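PDB 3CK2: conserved uncharacterized protein (predicted phosphoesterase COG0622) from Streptococcus pneumoniae, which is uncharacterised but, as a manganese-binding member of the calcineurin-like phosphoesterase superfamily, probably hydrolyses phosphoester bonds. Local coordinates for residues I90-N93 and F94-D98. Residues are numbered along the deposited sequence; the frame is centred on the assembly and turned at random.
Sequences INFN and FQKLD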
ATOM      1  N   ILE A  90       7.099  -5.829  12.483  1.00 26.16           N
ATOM      2  CA  ILE A  90       7.563  -6.388  11.205  1.00 26.83           C
ATOM      3  C   ILE A  90       9.084  -6.272  10.996  1.00 27.23           C
ATOM      4  O   ILE A  90       9.631  -6.994  10.186  1.00 27.41           O
ATOM      5  CB  ILE A  90       6.765  -5.886   9.957  1.00 26.49           C
ATOM      6  CG1 ILE A  90       6.880  -4.366   9.748  1.00 26.38           C
ATOM      7  CG2 ILE A  90       5.335  -6.309  10.077  1.00 27.03           C
ATOM      8  CD1 ILE A  90       6.218  -3.915   8.471  1.00 25.42           C
ATOM      9  N   ASN A  91       9.762  -5.409  11.764  1.00 27.78           N
ATOM     10  CA  ASN A  91      11.237  -5.355  11.739  1.00 27.38           C
ATOM     11  C   ASN A  91      11.838  -6.585  12.431  1.00 27.22           C
ATOM     12  O   ASN A  91      12.978  -6.948  12.212  1.00 25.67           O
ATOM     13  CB  ASN A  91      11.745  -4.061  12.396  1.00 27.72           C
ATOM     14  CG  ASN A  91      11.813  -2.889  11.413  1.00 27.48           C
ATOM     15  OD1 ASN A  91      12.627  -2.907  10.488  1.00 26.08           O
ATOM     16  ND2 ASN A  91      10.962  -1.872  11.610  1.00 25.83           N
ATOM     17  N   PHE A  92      11.050  -7.206  13.299  1.00 27.39           N
ATOM     18  CA  PHE A  92      11.433  -8.476  13.892  1.00 27.47           C
ATOM     19  C   PHE A  92      11.221  -9.581  12.832  1.00 27.42           C
ATOM     20  O   PHE A  92      12.179 -10.120  12.319  1.00 27.43           O
ATOM     21  CB  PHE A  92      10.650  -8.710  15.192  1.00 27.15           C
ATOM     22  CG  PHE A  92      10.925 -10.030  15.863  1.00 27.09           C
ATOM     23  CD1 PHE A  92      12.215 -10.547  15.950  1.00 27.47           C
ATOM     24  CD2 PHE A  92       9.884 -10.737  16.448  1.00 27.42           C
ATOM     25  CE1 PHE A  92      12.462 -11.756  16.590  1.00 27.32           C
ATOM     26  CE2 PHE A  92      10.122 -11.945  17.091  1.00 28.59           C
ATOM     27  CZ  PHE A  92      11.424 -12.457  17.161  1.00 27.53           C
ATOM     28  N   ASN A  93       9.973  -9.885  12.506  1.00 27.82           N
ATOM     29  CA  ASN A  93       9.635 -10.774  11.400  1.00 28.21           C
ATOM     30  C   ASN A  93       8.183 -10.561  10.995  1.00 28.59           C
ATOM     31  O   ASN A  93       7.507  -9.712  11.554  1.00 29.07           O
ATOM     32  CB  ASN A  93       9.904 -12.245  11.771  1.00 28.34           C
ATOM     33  CG  ASN A  93       9.168 -12.680  13.017  1.00 28.87           C
ATOM     34  OD1 ASN A  93       8.004 -12.321  13.241  1.00 28.52           O
ATOM     35  ND2 ASN A  93       9.847 -13.468  13.839  1.00 29.18           N
ATOM     36  N   PHE A  94       7.697 -11.335  10.034  1.00 29.47           N
ATOM     37  CA  PHE A  94       6.368 -11.137   9.496  1.00 29.91           C
ATOM     38  C   PHE A  94       5.358 -12.155  10.028  1.00 30.59           C
ATOM     39  O   PHE A  94       4.255 -12.233   9.510  1.00 31.44           O
ATOM     40  CB  PHE A  94       6.398 -11.172   7.964  1.00 30.18           C
ATOM     41  CG  PHE A  94       7.126 -10.004   7.335  1.00 29.77           C
ATOM     42  CD1 PHE A  94       6.502  -8.794   7.170  1.00 29.98           C
ATOM     43  CD2 PHE A  94       8.431 -10.139   6.885  1.00 30.90           C
ATOM     44  CE1 PHE A  94       7.153  -7.725   6.605  1.00 30.08           C
ATOM     45  CE2 PHE A  94       9.100  -9.066   6.285  1.00 31.23           C
ATOM     46  CZ  PHE A  94       8.449  -7.851   6.155  1.00 31.00           C
ATOM     47  N   GLN A  95       5.705 -12.905  11.074  1.00 30.92           N
ATOM     48  CA  GLN A  95       4.816 -13.930  11.608  1.00 31.26           C
ATOM     49  C   GLN A  95       3.507 -13.364  12.189  1.00 31.62           C
ATOM     50  O   GLN A  95       2.443 -13.952  12.006  1.00 31.95           O
ATOM     51  CB  GLN A  95       5.547 -14.762  12.668  1.00 31.28           C
ATOM     52  CG  GLN A  95       6.669 -15.612  12.084  1.00 32.44           C
ATOM     53  CD  GLN A  95       7.228 -16.621  13.061  1.00 32.87           C
ATOM     54  OE1 GLN A  95       7.551 -16.283  14.208  1.00 35.10           O
ATOM     55  NE2 GLN A  95       7.361 -17.873  12.612  1.00 34.57           N
ATOM     56  N   LYS A  96       3.587 -12.235  12.892  1.00 31.32           N
ATOM     57  CA  LYS A  96       2.395 -11.597  13.426  1.00 31.37           C
ATOM     58  C   LYS A  96       1.534 -11.009  12.293  1.00 30.89           C
ATOM     59  O   LYS A  96       0.334 -11.189  12.273  1.00 30.43           O
ATOM     60  CB  LYS A  96       2.771 -10.522  14.461  1.00 31.52           C
ATOM     61  CG  LYS A  96       3.305 -11.076  15.784  1.00 31.92           C
ATOM     62  CD  LYS A  96       3.567  -9.971  16.776  1.00 32.19           C
ATOM     63  CE  LYS A  96       4.514 -10.400  17.904  1.00 33.45           C
ATOM     64  NZ  LYS A  96       5.950  -9.890  17.751  1.00 34.89           N
ATOM     65  N   LEU A  97       2.152 -10.316  11.349  1.00 31.41           N
ATOM     66  CA  LEU A  97       1.404  -9.803  10.192  1.00 31.58           C
ATOM     67  C   LEU A  97       0.719 -10.930   9.379  1.00 31.83           C
ATOM     68  O   LEU A  97      -0.442 -10.816   9.004  1.00 32.09           O
ATOM     69  CB  LEU A  97       2.319  -8.998   9.282  1.00 31.82           C
ATOM     70  CG  LEU A  97       1.645  -8.190   8.166  1.00 31.75           C
ATOM     71  CD1 LEU A  97       0.793  -7.045   8.780  1.00 29.80           C
ATOM     72  CD2 LEU A  97       2.681  -7.680   7.179  1.00 30.15           C
ATOM     73  N   ASP A  98       1.438 -12.017   9.135  1.00 31.73           N
ATOM     74  CA  ASP A  98       0.900 -13.157   8.402  1.00 31.68           C
ATOM     75  C   ASP A  98      -0.199 -13.884   9.205  1.00 31.86           C
ATOM     76  O   ASP A  98      -1.156 -14.373   8.628  1.00 32.46           O
ATOM     77  CB  ASP A  98       2.043 -14.117   8.047  1.00 31.79           C
ATOM     78  CG  ASP A  98       1.611 -15.250   7.143  1.00 32.46           C
ATOM     79  OD1 ASP A  98       1.200 -15.026   5.993  1.00 36.07           O
ATOM     80  OD2 ASP A  98       1.713 -16.398   7.568  1.00 35.71           O
TER
HETATM   81  O   HOH W   1       4.880  -9.370  11.806  1.00 33.32           O
HETATM   82  O   HOH W   2       6.722 -10.179  14.829  1.00 39.88           O
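Asn93 takes the amide hydrogen of Gln95 on its side-chain oxygen, with Gln95 N to Asn93 OD1 at 3.2 Å. The bond bends to 155° at the hydrogen, and the donor sits about 46° out of the carbonyl plane of the Asn93 amide. A chi1 of 56° places CG between the backbone N and the carbonyl carbon, which brings OD1 within range of Gln95 N; Gln95 CB packs on the same oxygen at 3.5 Å. The side-chain amides of Asn93 and Gln95 are steeply turned against each other, not stacked.

On the buried side, Ile90 CB lies above the plane of the Phe94 ring, 3.8 Å from Phe94 CE1, with Ile90 O over the same face, offset toward the rim. Ile90 CG2 touches Leu97 CB at 4.1 Å. This is a helix N-terminus in a calcineurin-like phosphoesterase domain, where the loop after strand 78-83 enters helix 95-103. Phe94 holds the N-cap position and its carbonyl receives Asp98 N, but its side chain has no acceptor; the preceding Asn93 supplies one, to Gln95 N. The Ile90 side chain is about 8 Å from a manganese ion.

One water donates to Asn93 O at 2.7 Å and accepts from Leu97 N. Another lies 3.0 Å from both Asn93 OD1 and Lys96 NZ, accepting from the lysine, while other acceptors compete with Asn93 OD1 for its protons. Lys96 also forms a salt bridge with Asp89, its ammonium at the edge of the Phe92 ring. Farther out, Trp120 meets Phe94 edge-to-face, Tyr111 touches both Phe94 and Ile90, and Leu97 rests on Phe127 of strand 125-130.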